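Local atomic coordinates of 26S proteasome regulatory subunit rpn10 (Schizosaccharomyces pombe, PDB entry 2X5N), a protein that protects polyubiquitin chains from disassembly by deubiquitinating enzymes and so promotes protein degradation, as a regulatory subunit of the 26S proteasome. Residues Leu8-Glu13 against Gly82-Gly87; Ile138-Ile143 against Gln153-Ala158. One frame throughout, in Å; residues are numbered along the deposited sequence. Where two conformers were deposited one is given.

Interaction 1: residues Leu8-Glu13 against Gly82-Gly87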
ATOM      1  N   LEU A   8       1.223   1.730   2.556  1.00  3.54           N
ATOM      2  CA  LEU A   8       2.504   2.280   2.168  1.00  4.09           C
ATOM      3  C   LEU A   8       2.311   3.177   0.958  1.00  4.78           C
ATOM      4  O   LEU A   8       1.913   2.707  -0.123  1.00  5.81           O
ATOM      5  CB  LEU A   8       3.477   1.158   1.789  1.00  4.05           C
ATOM      6  CG  LEU A   8       4.249   0.506   2.945  1.00  4.20           C
ATOM      7  CD1 LEU A   8       3.322   0.048   4.085  1.00  5.47           C
ATOM      8  CD2 LEU A   8       5.064  -0.678   2.444  1.00  6.23           C
ATOM      9  N   ILE A   9       2.595   4.459   1.139  1.00  3.87           N
ATOM     10  CA  ILE A   9       2.461   5.439   0.061  1.00  4.80           C
ATOM     11  C   ILE A   9       3.817   5.731  -0.552  1.00  3.82           C
ATOM     12  O   ILE A   9       4.844   5.761   0.129  1.00  4.79           O
ATOM     13  CB  ILE A   9       1.764   6.749   0.511  1.00  4.89           C
ATOM     14  CG1 ILE A   9       2.495   7.482   1.651  1.00  6.10           C
ATOM     15  CG2 ILE A   9       0.312   6.434   0.877  1.00  6.77           C
ATOM     16  CD1 ILE A   9       1.932   8.829   1.889  1.00  7.61           C
ATOM     17  N   ASP A  10       3.801   5.913  -1.862  1.00  3.67           N
ATOM     18  CA  ASP A  10       4.972   6.321  -2.609  1.00  3.93           C
ATOM     19  C   ASP A  10       5.010   7.853  -2.611  1.00  3.12           C
ATOM     20  O   ASP A  10       4.138   8.510  -3.194  1.00  3.75           O
ATOM     21  CB  ASP A  10       4.900   5.718  -4.019  1.00  3.89           C
ATOM     22  CG  ASP A  10       6.163   5.917  -4.842  1.00  4.85           C
ATOM     23  OD1 ASP A  10       6.953   6.842  -4.557  1.00  4.93           O
ATOM     24  OD2 ASP A  10       6.344   5.131  -5.801  1.00  4.59           O
ATOM     25  N   ASN A  11       5.994   8.411  -1.912  1.00  4.02           N
ATOM     26  CA  ASN A  11       6.246   9.863  -1.937  1.00  4.95           C
ATOM     27  C   ASN A  11       7.587  10.172  -2.590  1.00  4.68           C
ATOM     28  O   ASN A  11       8.267  11.122  -2.188  1.00  5.98           O
ATOM     29  CB  ASN A  11       6.174  10.474  -0.539  1.00  4.51           C
ATOM     30  CG  ASN A  11       7.244   9.949   0.378  1.00  4.24           C
ATOM     31  OD1 ASN A  11       7.610   8.783   0.303  1.00  5.76           O
ATOM     32  ND2 ASN A  11       7.727  10.801   1.289  1.00  5.21           N
ATOM     33  N   SER A  12       7.955   9.387  -3.614  1.00  4.01           N
ATOM     34  CA  SER A  12       9.154   9.669  -4.403  1.00  4.85           C
ATOM     35  C   SER A  12       8.914  10.776  -5.422  1.00  4.96           C
ATOM     36  O   SER A  12       7.776  11.178  -5.684  1.00  5.89           O
ATOM     37  CB  SER A  12       9.645   8.417  -5.133  1.00  5.33           C
ATOM     38  OG  SER A  12       8.855   8.135  -6.267  1.00  8.23           O
ATOM     39  N   GLU A  13      10.004  11.253  -6.028  1.00  5.88           N
ATOM     40  CA  GLU A  13       9.930  12.291  -7.044  1.00  6.09           C
ATOM     41  C   GLU A  13       9.099  11.848  -8.264  1.00  6.04           C
ATOM     42  O   GLU A  13       8.571  12.689  -8.973  1.00  6.61           O
ATOM     43  CB  GLU A  13      11.324  12.738  -7.480  1.00  7.27           C
ATOM     44  CG  GLU A  13      12.147  11.649  -8.147  1.00  7.57           C
ATOM     45  CD  GLU A  13      13.599  12.001  -8.308  0.88  9.61           C
ATOM     46  OE1 GLU A  13      13.935  13.196  -8.422  0.71 10.22           O
ATOM     47  OE2 GLU A  13      14.418  11.063  -8.334  0.61  9.18           O
ATOM     48  N   GLY A  82      12.857  12.584  -4.054  1.00  5.38           N
ATOM     49  CA  GLY A  82      13.788  11.499  -3.790  1.00  6.49           C
ATOM     50  C   GLY A  82      13.392  10.133  -4.325  1.00  5.60           C
ATOM     51  O   GLY A  82      12.490  10.007  -5.150  1.00  6.32           O
ATOM     52  N   ASN A  83      14.130   9.119  -3.887  1.00  6.60           N
ATOM     53  CA  ASN A  83      13.982   7.756  -4.382  1.00  7.10           C
ATOM     54  C   ASN A  83      13.011   6.931  -3.570  1.00  5.15           C
ATOM     55  O   ASN A  83      12.851   7.140  -2.362  1.00  7.22           O
ATOM     56  CB  ASN A  83      15.325   7.014  -4.300  1.00  9.24           C
ATOM     57  CG  ASN A  83      16.402   7.664  -5.112  1.00 13.07           C
ATOM     58  OD1 ASN A  83      16.138   8.188  -6.172  1.00 16.17           O
ATOM     59  ND2 ASN A  83      17.622   7.640  -4.610  1.00 14.86           N
ATOM     60  N   ALA A  84      12.389   5.962  -4.237  1.00  5.59           N
ATOM     61  CA  ALA A  84      11.550   4.982  -3.570  1.00  5.48           C
ATOM     62  C   ALA A  84      12.381   3.767  -3.198  1.00  5.03           C
ATOM     63  O   ALA A  84      13.231   3.322  -3.977  1.00  6.29           O
ATOM     64  CB  ALA A  84      10.417   4.578  -4.475  1.00  7.62           C
ATOM     65  N   LYS A  85      12.068   3.203  -2.037  1.00  4.85           N
ATOM     66  CA  LYS A  85      12.760   2.036  -1.511  1.00  5.28           C
ATOM     67  C   LYS A  85      11.730   0.972  -1.185  1.00  4.33           C
ATOM     68  O   LYS A  85      11.389   0.756  -0.027  1.00  4.48           O
ATOM     69  CB  LYS A  85      13.504   2.430  -0.244  1.00  6.98           C
ATOM     70  CG  LYS A  85      14.442   3.611  -0.437  1.00  9.40           C
ATOM     71  CD  LYS A  85      15.620   3.209  -1.258  1.00 14.22           C
ATOM     72  CE  LYS A  85      16.637   4.333  -1.347  1.00 22.88           C
ATOM     73  NZ  LYS A  85      17.891   3.842  -1.982  1.00 26.64           N
ATOM     74  N   PHE A  86      11.255   0.295  -2.222  1.00  4.42           N
ATOM     75  CA  PHE A  86      10.149  -0.647  -2.100  1.00  5.40           C
ATOM     76  C   PHE A  86      10.442  -1.790  -1.118  1.00  4.86           C
ATOM     77  O   PHE A  86       9.682  -2.028  -0.171  1.00  4.77           O
ATOM     78  CB  PHE A  86       9.795  -1.222  -3.470  1.00  5.77           C
ATOM     79  CG  PHE A  86       8.726  -2.269  -3.411  1.00  5.79           C
ATOM     80  CD1 PHE A  86       7.394  -1.925  -3.247  1.00  6.72           C
ATOM     81  CD2 PHE A  86       9.043  -3.615  -3.524  1.00  6.43           C
ATOM     82  CE1 PHE A  86       6.403  -2.902  -3.170  1.00  7.57           C
ATOM     83  CE2 PHE A  86       8.056  -4.590  -3.468  1.00  8.48           C
ATOM     84  CZ  PHE A  86       6.746  -4.225  -3.292  1.00  8.65           C
ATOM     85  N   GLY A  87      11.554  -2.494  -1.320  1.00  5.44           N
ATOM     86  CA  GLY A  87      11.860  -3.634  -0.462  1.00  5.60           C
ATOM     87  C   GLY A  87      12.095  -3.234   0.994  1.00  5.35           C
ATOM     88  O   GLY A  87      11.624  -3.890   1.916  1.00  5.61           O
TER
HETATM   89  O   HOH W   1      13.935  14.531  -5.754  1.00 10.49           O
HETATM   90  O   HOH W   2      14.207   8.438  -8.015  1.00 13.39           O
HETATM   91  O   HOH W   3      16.386  11.320  -6.170  1.00 21.12           O
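Glu13 and Gly82 are joined by the single direct hydrogen bond between Leu8-Glu13 and Gly82-Gly87: Glu13 N donates to Gly82 O over 2.9 Å, nearly straight at 172°. Water extends this grip. One molecule donates to Glu13 OE1 at 3.0 Å and accepts from Gly82 N at 2.8 Å, so both backbone polar atoms of the glycine are engaged by Glu13, one directly and one through solvent. The carboxylate of Glu13 and the amide of Asn83 run side by side, their planes 60° apart. Two acceptors face each other there, with Glu13 OE2 and Asn83 OD1 4.0 Å apart, and two further waters each donate to both oxygens.

The loop that follows strand 3-9 occupies the place of the DxSxS metal-site motif of von Willebrand factor A domains; Asp10 and Ser12 fit that pattern, whereas Trp14 stands where its last serine would be. Asp10 OD1 accepts from Ser12 N, forming an Asx turn, and also from Ser12 OG at 2.9 Å, on its syn side. With a chi1 of 77°, Ser12 holds OG back over its own loop, where it also accepts from Trp14 N. The second carboxylate oxygen, Asp10 OD2, is bound by Ser115 OG and Gly114 N.

Van der Waals contact accompanies these bonds. Ser12 presents CB rather than its hydroxyl to the other segment, 3.3 Å from Gly82 O and 4.0 Å from Ala84 CB. On the neighbouring residue, Glu13 CG passes 3.4 Å from Gly82 O.

Interaction 2: residues Ile138-Ile143 against Gln153-Ala158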
ATOM      1  N   ILE A 138      -0.394  -9.168   0.835  1.00  4.72           N
ATOM      2  CA  ILE A 138      -0.020  -7.904   0.236  1.00  5.05           C
ATOM      3  C   ILE A 138      -0.848  -7.632  -1.012  1.00  4.34           C
ATOM      4  O   ILE A 138      -1.091  -8.528  -1.831  1.00  4.84           O
ATOM      5  CB  ILE A 138       1.489  -7.836  -0.055  1.00  6.58           C
ATOM      6  CG1 ILE A 138       1.863  -6.473  -0.663  1.00  8.46           C
ATOM      7  CG2 ILE A 138       1.937  -9.014  -0.923  1.00  8.61           C
ATOM      8  CD1 ILE A 138       3.289  -6.068  -0.453  1.00 11.69           C
ATOM      9  N   ASP A 139      -1.273  -6.383  -1.122  1.00  4.27           N
ATOM     10  CA  ASP A 139      -1.860  -5.825  -2.326  1.00  3.88           C
ATOM     11  C   ASP A 139      -0.954  -4.712  -2.820  1.00  5.03           C
ATOM     12  O   ASP A 139      -0.445  -3.915  -2.038  1.00  5.34           O
ATOM     13  CB  ASP A 139      -3.247  -5.262  -2.043  1.00  5.22           C
ATOM     14  CG  ASP A 139      -4.151  -6.280  -1.448  1.00  5.81           C
ATOM     15  OD1 ASP A 139      -4.211  -7.401  -1.997  1.00  6.83           O
ATOM     16  OD2 ASP A 139      -4.802  -5.958  -0.434  1.00  7.35           O
ATOM     17  N   ILE A 140      -0.765  -4.662  -4.126  0.61  3.48           N
ATOM     18  CA  ILE A 140       0.017  -3.594  -4.735  0.61  4.19           C
ATOM     19  C   ILE A 140      -0.843  -2.854  -5.734  0.61  3.67           C
ATOM     20  O   ILE A 140      -1.489  -3.468  -6.572  0.61  4.17           O
ATOM     21  CB  ILE A 140       1.252  -4.134  -5.451  0.61  5.57           C
ATOM     22  CG1 ILE A 140       2.211  -4.770  -4.434  0.61  8.14           C
ATOM     23  CG2 ILE A 140       1.944  -3.044  -6.229  0.61  7.77           C
ATOM     24  CD1 ILE A 140       3.397  -5.479  -5.063  0.61 12.21           C
ATOM     25  N   ILE A 141      -0.841  -1.529  -5.627  1.00  4.52           N
ATOM     26  CA  ILE A 141      -1.506  -0.636  -6.587  1.00  4.03           C
ATOM     27  C   ILE A 141      -0.369  -0.045  -7.408  1.00  3.95           C
ATOM     28  O   ILE A 141       0.426   0.732  -6.896  1.00  4.36           O
ATOM     29  CB  ILE A 141      -2.293   0.462  -5.877  1.00  5.31           C
ATOM     30  CG1 ILE A 141      -3.414  -0.164  -5.033  1.00  7.20           C
ATOM     31  CG2 ILE A 141      -2.854   1.440  -6.906  1.00  6.35           C
ATOM     32  CD1 ILE A 141      -3.959   0.733  -3.923  1.00 10.18           C
ATOM     33  N   HIS A 142      -0.284  -0.458  -8.671  1.00  4.46           N
ATOM     34  CA  HIS A 142       0.815  -0.097  -9.546  1.00  3.95           C
ATOM     35  C   HIS A 142       0.320   0.928 -10.567  1.00  3.49           C
ATOM     36  O   HIS A 142      -0.643   0.660 -11.302  1.00  4.36           O
ATOM     37  CB  HIS A 142       1.324  -1.359 -10.241  1.00  4.47           C
ATOM     38  CG  HIS A 142       2.647  -1.182 -10.916  1.00  7.53           C
ATOM     39  ND1 HIS A 142       3.090  -2.032 -11.903  1.00 10.05           N
ATOM     40  CD2 HIS A 142       3.641  -0.280 -10.723  1.00  8.73           C
ATOM     41  CE1 HIS A 142       4.292  -1.652 -12.304  1.00 11.39           C
ATOM     42  NE2 HIS A 142       4.648  -0.588 -11.603  1.00 10.40           N
ATOM     43  N   ILE A 143       0.971   2.087 -10.595  1.00  3.63           N
ATOM     44  CA  ILE A 143       0.625   3.162 -11.520  1.00  4.00           C
ATOM     45  C   ILE A 143       1.881   3.672 -12.220  1.00  5.00           C
ATOM     46  O   ILE A 143       3.000   3.406 -11.776  1.00  6.16           O
ATOM     47  CB  ILE A 143      -0.090   4.331 -10.778  1.00  4.14           C
ATOM     48  CG1 ILE A 143       0.848   5.078  -9.851  1.00  4.64           C
ATOM     49  CG2 ILE A 143      -1.352   3.803 -10.108  1.00  5.62           C
ATOM     50  CD1 ILE A 143       0.200   6.273  -9.207  1.00  8.28           C
ATOM     51  N   GLN A 153       3.807  -8.897 -11.123  1.00 20.21           N
ATOM     52  CA  GLN A 153       2.881 -10.020 -11.223  1.00 22.61           C
ATOM     53  C   GLN A 153       3.541 -11.270 -10.653  1.00 19.13           C
ATOM     54  O   GLN A 153       2.915 -12.040  -9.933  1.00 15.45           O
ATOM     55  CB  GLN A 153       2.440 -10.260 -12.672  1.00 31.51           C
ATOM     56  CG  GLN A 153       1.463 -11.423 -12.845  1.00 33.64           C
ATOM     57  CD  GLN A 153       0.117 -11.175 -12.195  1.00 28.68           C
ATOM     58  OE1 GLN A 153      -0.559 -10.198 -12.506  1.00 21.97           O
ATOM     59  NE2 GLN A 153      -0.287 -12.067 -11.299  1.00 32.93           N
ATOM     60  N   HIS A 154       4.817 -11.474 -10.966  1.00 19.96           N
ATOM     61  CA  HIS A 154       5.543 -12.609 -10.416  1.00 22.98           C
ATOM     62  C   HIS A 154       5.684 -12.506  -8.895  1.00 17.58           C
ATOM     63  O   HIS A 154       5.598 -13.498  -8.188  1.00 15.05           O
ATOM     64  CB  HIS A 154       6.928 -12.712 -11.054  1.00 32.85           C
ATOM     65  CG  HIS A 154       6.894 -12.811 -12.549  1.00 40.74           C
ATOM     66  ND1 HIS A 154       7.901 -12.324 -13.354  1.00 42.74           N
ATOM     67  CD2 HIS A 154       5.963 -13.332 -13.385  1.00 47.11           C
ATOM     68  CE1 HIS A 154       7.601 -12.553 -14.620  1.00 48.30           C
ATOM     69  NE2 HIS A 154       6.429 -13.161 -14.666  1.00 46.97           N
ATOM     70  N   PHE A 155       5.911 -11.299  -8.402  1.00 15.59           N
ATOM     71  CA  PHE A 155       5.981 -11.034  -6.973  1.00 14.33           C
ATOM     72  C   PHE A 155       4.665 -11.429  -6.280  1.00 12.23           C
ATOM     73  O   PHE A 155       4.653 -12.162  -5.284  1.00  9.89           O
ATOM     74  CB  PHE A 155       6.281  -9.548  -6.768  1.00 14.18           C
ATOM     75  CG  PHE A 155       6.172  -9.081  -5.323  1.00  9.95           C
ATOM     76  CD1 PHE A 155       7.252  -9.135  -4.459  1.00 12.08           C
ATOM     77  CD2 PHE A 155       4.981  -8.576  -4.844  1.00 13.42           C
ATOM     78  CE1 PHE A 155       7.150  -8.702  -3.155  1.00 14.01           C
ATOM     79  CE2 PHE A 155       4.868  -8.142  -3.536  1.00 16.67           C
ATOM     80  CZ  PHE A 155       5.942  -8.207  -2.692  1.00 14.36           C
ATOM     81  N   ILE A 156       3.554 -10.931  -6.802  1.00 10.64           N
ATOM     82  CA  ILE A 156       2.270 -11.239  -6.186  1.00  9.63           C
ATOM     83  C   ILE A 156       1.985 -12.743  -6.243  1.00  9.68           C
ATOM     84  O   ILE A 156       1.484 -13.316  -5.293  1.00  8.60           O
ATOM     85  CB  ILE A 156       1.141 -10.382  -6.803  1.00  9.17           C
ATOM     86  CG1 ILE A 156       1.301  -8.929  -6.341  1.00 12.96           C
ATOM     87  CG2 ILE A 156      -0.219 -10.901  -6.356  1.00 14.95           C
ATOM     88  CD1 ILE A 156       0.950  -8.723  -4.884  1.00 11.90           C
ATOM     89  N   ASP A 157       2.315 -13.389  -7.355  1.00 11.60           N
ATOM     90  CA  ASP A 157       2.086 -14.812  -7.488  1.00 12.66           C
ATOM     91  C   ASP A 157       2.891 -15.580  -6.445  1.00 10.73           C
ATOM     92  O   ASP A 157       2.411 -16.562  -5.894  1.00 12.36           O
ATOM     93  CB  ASP A 157       2.461 -15.317  -8.895  1.00 20.00           C
ATOM     94  CG  ASP A 157       1.496 -14.858  -9.959  1.00 24.78           C
ATOM     95  OD1 ASP A 157       0.340 -14.554  -9.612  1.00 25.57           O
ATOM     96  OD2 ASP A 157       1.898 -14.822 -11.144  1.00 28.46           O
ATOM     97  N   ALA A 158       4.105 -15.110  -6.145  1.00  9.99           N
ATOM     98  CA  ALA A 158       4.968 -15.786  -5.173  1.00 10.83           C
ATOM     99  C   ALA A 158       4.524 -15.563  -3.725  1.00 10.25           C
ATOM    100  O   ALA A 158       4.782 -16.400  -2.856  1.00 12.09           O
ATOM    101  CB  ALA A 158       6.409 -15.338  -5.340  1.00 13.09           C
TER
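A strand and the helix that returns over it, one β-α unit of the open α/β fold of the von Willebrand factor A domain, meet in this buried contact. Strand 138-143 and helix 153-158 run almost antiparallel, at 165°, with their axes 9.5 Å apart, and four apolar side chains fill the interval.

Phe155 brings the CE2 and CZ side of its ring to the strand. With CG swung away from the backbone N (chi1 171°), the ring reaches from the helix toward the strand and crosses Ile138 at about a right angle. Both branches of Ile138 meet it: CG2 lies 4.0 Å from Phe155 CE2, and Ile138 CD1 approaches Phe155 CZ to 4.1 Å. Ile140 CD1 also comes against Phe155, near CD2 and CE2, although Ile140 was modelled in two conformers and the closeness of that approach is doubtful.

Ile156 works through its terminal methyl. Its CA-CB bond does not aim at the strand, but the bent chain (chi2 -72°) brings CD1 there, 4.1 Å from Ile138 CG2 and 3.7 Å from the backbone oxygen Ile138 O. Ile138 thus serves two helix residues at once; an alanine here would lack both outer branches and would probably open a gap beside Phe155 CE2 and CZ while leaving the Ile156 methyl less firmly backed.

Around this core, Met131 and Ala128 of helix 121-133 close in on Ile138 and Phe155 respectively. Leu167 of strand 166-170 packs on Ile140 and Ile156, and Ile109 of strand 106-113 touches Ile138, so that strand 136-143 lies between strands 106-113 and 166-170, with helix 121-133 beside helix 151-159.

From the N terminus, the chain runs out along strand 3-9 into the loop that takes part in interaction 1, which closes only when residues 82-87 return at the start of helix 86-98, after helix 24-42, strands 47-52 and 60-63 and helix 68-75. Interaction 2 comes later and is far more local, closing the short connection between strand 136-143 and helix 151-159. The two loops are in series, neither enclosing nor crossing the other. Interaction 1 ties the loop after inner strand 3-9 to the segment leading into helix 86-98; interaction 2 seats a helix on the sheet. Phe86 bridges them, its CZ lying 4.1 Å from Phe155 CZ, so the first turn of helix 86-98 packs against helix 151-159.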